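Local coordinates for benzoylformate Decarboxylase (Polynucleobacter necessarius, PDB 4K9Q), which is probably a thiamine diphosphate- and magnesium-dependent lyase that decarboxylates benzoylformate to benzaldehyde, at residues Q16-E28 with L57-T71. Numbering follows the deposited sequence.
Sequences QVTTVVGNPGSTE and LSQSLRKPVIVNIHT. With TPP (thiamine diphosphate), chain D.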
# COMPACT_ATOMS: atom_id res chain seq x y z
N GLN A 16 -30.36 8.10 -8.03
CA GLN A 16 -31.31 7.69 -7.00
C GLN A 16 -30.62 7.22 -5.71
O GLN A 16 -31.08 6.29 -5.05
CB GLN A 16 -32.27 6.63 -7.54
CG GLN A 16 -33.03 7.12 -8.78
CD GLN A 16 -34.02 6.11 -9.30
OE1 GLN A 16 -34.67 5.40 -8.52
NE2 GLN A 16 -34.14 6.02 -10.62
N VAL A 17 -29.54 7.90 -5.37
CA VAL A 17 -28.82 7.66 -4.12
C VAL A 17 -29.01 8.91 -3.27
O VAL A 17 -28.25 9.87 -3.38
CB VAL A 17 -27.33 7.39 -4.41
CG1 VAL A 17 -26.54 7.22 -3.11
CG2 VAL A 17 -27.20 6.14 -5.29
N THR A 18 -30.05 8.91 -2.43
CA THR A 18 -30.43 10.14 -1.74
C THR A 18 -30.47 10.00 -0.22
O THR A 18 -31.06 10.83 0.48
CB THR A 18 -31.77 10.70 -2.27
OG1 THR A 18 -32.82 9.76 -2.00
CG2 THR A 18 -31.69 10.95 -3.77
N THR A 19 -29.83 8.95 0.30
CA THR A 19 -29.66 8.81 1.74
C THR A 19 -28.19 8.91 2.13
O THR A 19 -27.34 8.25 1.54
CB THR A 19 -30.23 7.48 2.27
OG1 THR A 19 -31.62 7.40 1.92
CG2 THR A 19 -30.10 7.42 3.79
N VAL A 20 -27.92 9.73 3.14
CA VAL A 20 -26.59 9.88 3.71
C VAL A 20 -26.65 9.47 5.18
O VAL A 20 -27.39 10.06 5.96
CB VAL A 20 -26.11 11.36 3.64
CG1 VAL A 20 -24.76 11.50 4.34
CG2 VAL A 20 -26.04 11.86 2.18
N VAL A 21 -25.89 8.45 5.56
CA VAL A 21 -25.73 8.15 6.98
C VAL A 21 -24.40 8.76 7.41
O VAL A 21 -23.39 8.62 6.73
CB VAL A 21 -25.73 6.63 7.25
CG1 VAL A 21 -25.80 6.37 8.76
CG2 VAL A 21 -26.89 5.94 6.53
N GLY A 22 -24.39 9.47 8.53
CA GLY A 22 -23.19 10.24 8.84
C GLY A 22 -22.96 10.48 10.32
O GLY A 22 -23.84 10.31 11.16
N ASN A 23 -21.73 10.87 10.62
CA ASN A 23 -21.41 11.52 11.87
C ASN A 23 -20.55 12.72 11.47
O ASN A 23 -19.47 12.54 10.88
CB ASN A 23 -20.66 10.58 12.80
CG ASN A 23 -20.24 11.25 14.10
OD1 ASN A 23 -19.11 11.70 14.24
ND2 ASN A 23 -21.17 11.32 15.05
N PRO A 24 -21.06 13.94 11.70
CA PRO A 24 -20.46 15.12 11.08
C PRO A 24 -19.17 15.61 11.75
O PRO A 24 -18.92 15.31 12.92
CB PRO A 24 -21.57 16.17 11.21
CG PRO A 24 -22.28 15.79 12.46
CD PRO A 24 -22.27 14.28 12.47
N GLY A 25 -18.36 16.36 11.00
CA GLY A 25 -17.19 17.03 11.52
C GLY A 25 -16.99 18.30 10.71
O GLY A 25 -17.73 18.55 9.76
N SER A 26 -15.98 19.10 11.07
CA SER A 26 -15.78 20.40 10.44
C SER A 26 -15.52 20.27 8.95
O SER A 26 -15.96 21.11 8.16
CB SER A 26 -14.63 21.15 11.11
OG SER A 26 -13.39 20.51 10.86
N THR A 27 -14.80 19.21 8.56
CA THR A 27 -14.40 19.02 7.17
C THR A 27 -15.53 18.51 6.27
O THR A 27 -15.37 18.41 5.05
CB THR A 27 -13.18 18.07 7.08
OG1 THR A 27 -13.46 16.89 7.83
CG2 THR A 27 -11.96 18.74 7.66
N GLU A 28 -16.68 18.21 6.88
CA GLU A 28 -17.86 17.77 6.14
C GLU A 28 -18.94 18.86 6.07
O GLU A 28 -19.93 18.71 5.35
CB GLU A 28 -18.46 16.52 6.77
CG GLU A 28 -17.55 15.28 6.73
CD GLU A 28 -16.31 15.43 7.60
OE1 GLU A 28 -16.46 15.78 8.78
OE2 GLU A 28 -15.18 15.20 7.10
N LEU A 57 -29.26 -0.66 5.35
CA LEU A 57 -30.15 0.03 4.43
C LEU A 57 -29.86 -0.34 2.97
O LEU A 57 -30.77 -0.66 2.21
CB LEU A 57 -30.05 1.54 4.62
CG LEU A 57 -30.99 2.38 3.75
CD1 LEU A 57 -32.44 1.95 3.97
CD2 LEU A 57 -30.81 3.86 4.09
N SER A 58 -28.59 -0.30 2.58
CA SER A 58 -28.19 -0.66 1.21
C SER A 58 -28.59 -2.10 0.85
O SER A 58 -28.98 -2.38 -0.27
CB SER A 58 -26.69 -0.44 1.02
OG SER A 58 -26.26 -0.92 -0.25
N GLN A 59 -28.49 -3.02 1.81
CA GLN A 59 -28.87 -4.40 1.56
C GLN A 59 -30.37 -4.47 1.30
O GLN A 59 -30.84 -5.19 0.42
CB GLN A 59 -28.49 -5.32 2.72
CG GLN A 59 -26.97 -5.56 2.86
CD GLN A 59 -26.65 -6.68 3.83
OE1 GLN A 59 -27.45 -7.60 4.04
NE2 GLN A 59 -25.47 -6.62 4.43
N SER A 60 -31.13 -3.70 2.08
CA SER A 60 -32.58 -3.70 1.95
C SER A 60 -33.00 -3.16 0.59
O SER A 60 -33.87 -3.73 -0.06
CB SER A 60 -33.21 -2.86 3.07
OG SER A 60 -34.63 -2.80 2.95
N LEU A 61 -32.37 -2.07 0.17
CA LEU A 61 -32.79 -1.36 -1.04
C LEU A 61 -32.15 -1.87 -2.34
O LEU A 61 -32.63 -1.55 -3.42
CB LEU A 61 -32.52 0.14 -0.89
CG LEU A 61 -33.26 0.77 0.29
CD1 LEU A 61 -33.02 2.25 0.36
CD2 LEU A 61 -34.75 0.48 0.21
N ARG A 62 -31.07 -2.65 -2.22
CA ARG A 62 -30.27 -3.08 -3.37
C ARG A 62 -29.78 -1.91 -4.23
O ARG A 62 -29.86 -1.94 -5.47
CB ARG A 62 -31.00 -4.14 -4.19
CG ARG A 62 -31.08 -5.47 -3.46
CD ARG A 62 -31.80 -6.55 -4.25
NE ARG A 62 -31.65 -7.85 -3.60
CZ ARG A 62 -32.46 -8.32 -2.66
NH1 ARG A 62 -33.49 -7.59 -2.25
NH2 ARG A 62 -32.24 -9.52 -2.12
N LYS A 63 -29.26 -0.89 -3.56
CA LYS A 63 -28.60 0.22 -4.22
C LYS A 63 -27.69 0.89 -3.20
O LYS A 63 -27.78 0.60 -2.00
CB LYS A 63 -29.61 1.21 -4.78
CG LYS A 63 -30.48 1.88 -3.76
CD LYS A 63 -31.37 2.89 -4.46
CE LYS A 63 -32.33 3.54 -3.51
NZ LYS A 63 -33.14 4.59 -4.21
N PRO A 64 -26.80 1.77 -3.67
CA PRO A 64 -25.85 2.38 -2.75
C PRO A 64 -26.51 3.31 -1.73
O PRO A 64 -27.59 3.86 -1.96
CB PRO A 64 -24.94 3.19 -3.68
CG PRO A 64 -25.06 2.49 -5.02
CD PRO A 64 -26.49 2.07 -5.08
N VAL A 65 -25.83 3.46 -0.61
CA VAL A 65 -26.14 4.48 0.38
C VAL A 65 -24.83 5.22 0.61
O VAL A 65 -23.76 4.62 0.53
CB VAL A 65 -26.64 3.84 1.70
CG1 VAL A 65 -26.76 4.91 2.79
CG2 VAL A 65 -27.98 3.13 1.48
N ILE A 66 -24.89 6.53 0.84
CA ILE A 66 -23.69 7.30 1.12
C ILE A 66 -23.40 7.33 2.61
O ILE A 66 -24.30 7.55 3.43
CB ILE A 66 -23.81 8.74 0.61
CG1 ILE A 66 -23.86 8.74 -0.93
CG2 ILE A 66 -22.64 9.58 1.10
CD1 ILE A 66 -24.15 10.09 -1.50
N VAL A 67 -22.15 7.06 2.96
CA VAL A 67 -21.64 7.25 4.31
C VAL A 67 -20.82 8.55 4.28
O VAL A 67 -20.03 8.76 3.37
CB VAL A 67 -20.74 6.05 4.73
CG1 VAL A 67 -19.88 6.40 5.94
CG2 VAL A 67 -21.61 4.82 5.01
N ASN A 68 -21.03 9.43 5.24
CA ASN A 68 -20.26 10.67 5.32
C ASN A 68 -19.66 10.76 6.72
O ASN A 68 -20.39 10.93 7.70
CB ASN A 68 -21.14 11.88 5.02
CG ASN A 68 -20.35 13.18 4.91
OD1 ASN A 68 -20.66 14.16 5.59
ND2 ASN A 68 -19.33 13.20 4.06
N ILE A 69 -18.34 10.61 6.80
CA ILE A 69 -17.67 10.63 8.09
C ILE A 69 -16.48 11.57 8.10
O ILE A 69 -16.11 12.14 7.06
CB ILE A 69 -17.28 9.20 8.54
CG1 ILE A 69 -16.34 8.55 7.52
CG2 ILE A 69 -18.54 8.35 8.76
CD1 ILE A 69 -16.12 7.06 7.79
N HIS A 70 -15.88 11.75 9.27
CA HIS A 70 -14.97 12.86 9.49
C HIS A 70 -13.51 12.47 9.33
O HIS A 70 -12.90 11.96 10.26
CB HIS A 70 -15.18 13.44 10.88
CG HIS A 70 -14.27 14.59 11.20
ND1 HIS A 70 -14.22 15.74 10.44
CD2 HIS A 70 -13.39 14.76 12.21
CE1 HIS A 70 -13.34 16.57 10.97
NE2 HIS A 70 -12.83 16.01 12.05
N THR A 71 -12.96 12.75 8.15
CA THR A 71 -11.54 12.57 7.87
C THR A 71 -10.98 11.22 8.37
O THR A 71 -11.69 10.20 8.36
CB THR A 71 -10.73 13.84 8.29
OG1 THR A 71 -9.37 13.73 7.85
CG2 THR A 71 -10.79 14.09 9.81
N1' TPP D . -15.80 11.88 14.77
C2' TPP D . -14.55 11.66 15.32
CM2 TPP D . -14.07 10.26 15.59
N3' TPP D . -13.71 12.71 15.62
C4' TPP D . -14.12 14.00 15.38
N4' TPP D . -13.30 15.01 15.65
C5' TPP D . -15.39 14.24 14.85
C6' TPP D . -16.23 13.17 14.53
C7' TPP D . -15.84 15.65 14.58
N3 TPP D . -16.14 16.48 15.74
C2 TPP D . -15.29 17.45 16.26
S1 TPP D . -15.89 18.24 17.52
C5 TPP D . -17.27 17.39 17.45
C4 TPP D . -17.31 16.45 16.42
CM4 TPP D . -18.46 15.53 16.12
C6 TPP D . -18.32 17.75 18.46
C7 TPP D . -17.93 17.53 19.91
O7 TPP D . -19.13 17.67 20.63
PA TPP D . -19.16 17.60 22.24
O1A TPP D . -18.27 16.49 22.69
O2A TPP D . -20.57 17.40 22.72
O3A TPP D . -18.44 18.96 22.71
PB TPP D . -19.01 20.47 22.63
O1B TPP D . -18.44 21.06 21.37
O2B TPP D . -18.47 21.17 23.85
O3B TPP D . -20.50 20.49 22.56
O HOH W 1 -34.38 3.43 -6.63
O HOH W 2 -29.26 5.96 -0.87
O HOH W 3 -17.28 10.97 11.53
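Glu-28 and His-70 meet because the glutamate chain bends at its second torsion (chi2 67°), folding the carboxylate back to the imidazole, whose CG stands anti to the backbone N (chi1 179°). His-70 ND1 donates to the syn lone pair of Glu-28 OE1 at 2.8 Å, nearly in the ring plane, which, with Thr-71 CG2 over one face, limits the ring's rotation; Glu-28 OE2 takes the hydroxyl of Thr-27 from above the carboxylate plane. With an alanine here instead of the glutamate, His-70 ND1 would probably lose its acceptor and the ring be freer to turn beside thiamine diphosphate, whose C4' lies 3.3 Å from His-70 CD2 and which Ser-431 and Gly-460 of the second subunit hydrogen-bond. Gly-25 suits its place, since a side chain would run into the ring. Behind this site, strands 19-22 and 66-69 pair in parallel, Val-21 N bonding to Ile-66 O at 2.8 Å and Val-21 O receiving Asn-68 N. Beta-branched side chains, at home in extended backbone, pack here: Val-17 and Ile-66 cross at about a right angle, CG1 to CG1 3.8 Å, and Val-21 CG2 meets Val-65 CG1. At the far end Lys-63 NZ donates to Gln-16 O, in a Schellman motif. Strands 40-43 and 93-98 flank the pair in the N-terminal domain's parallel sheet, and helix 47-61 covers Val-21 and Val-67.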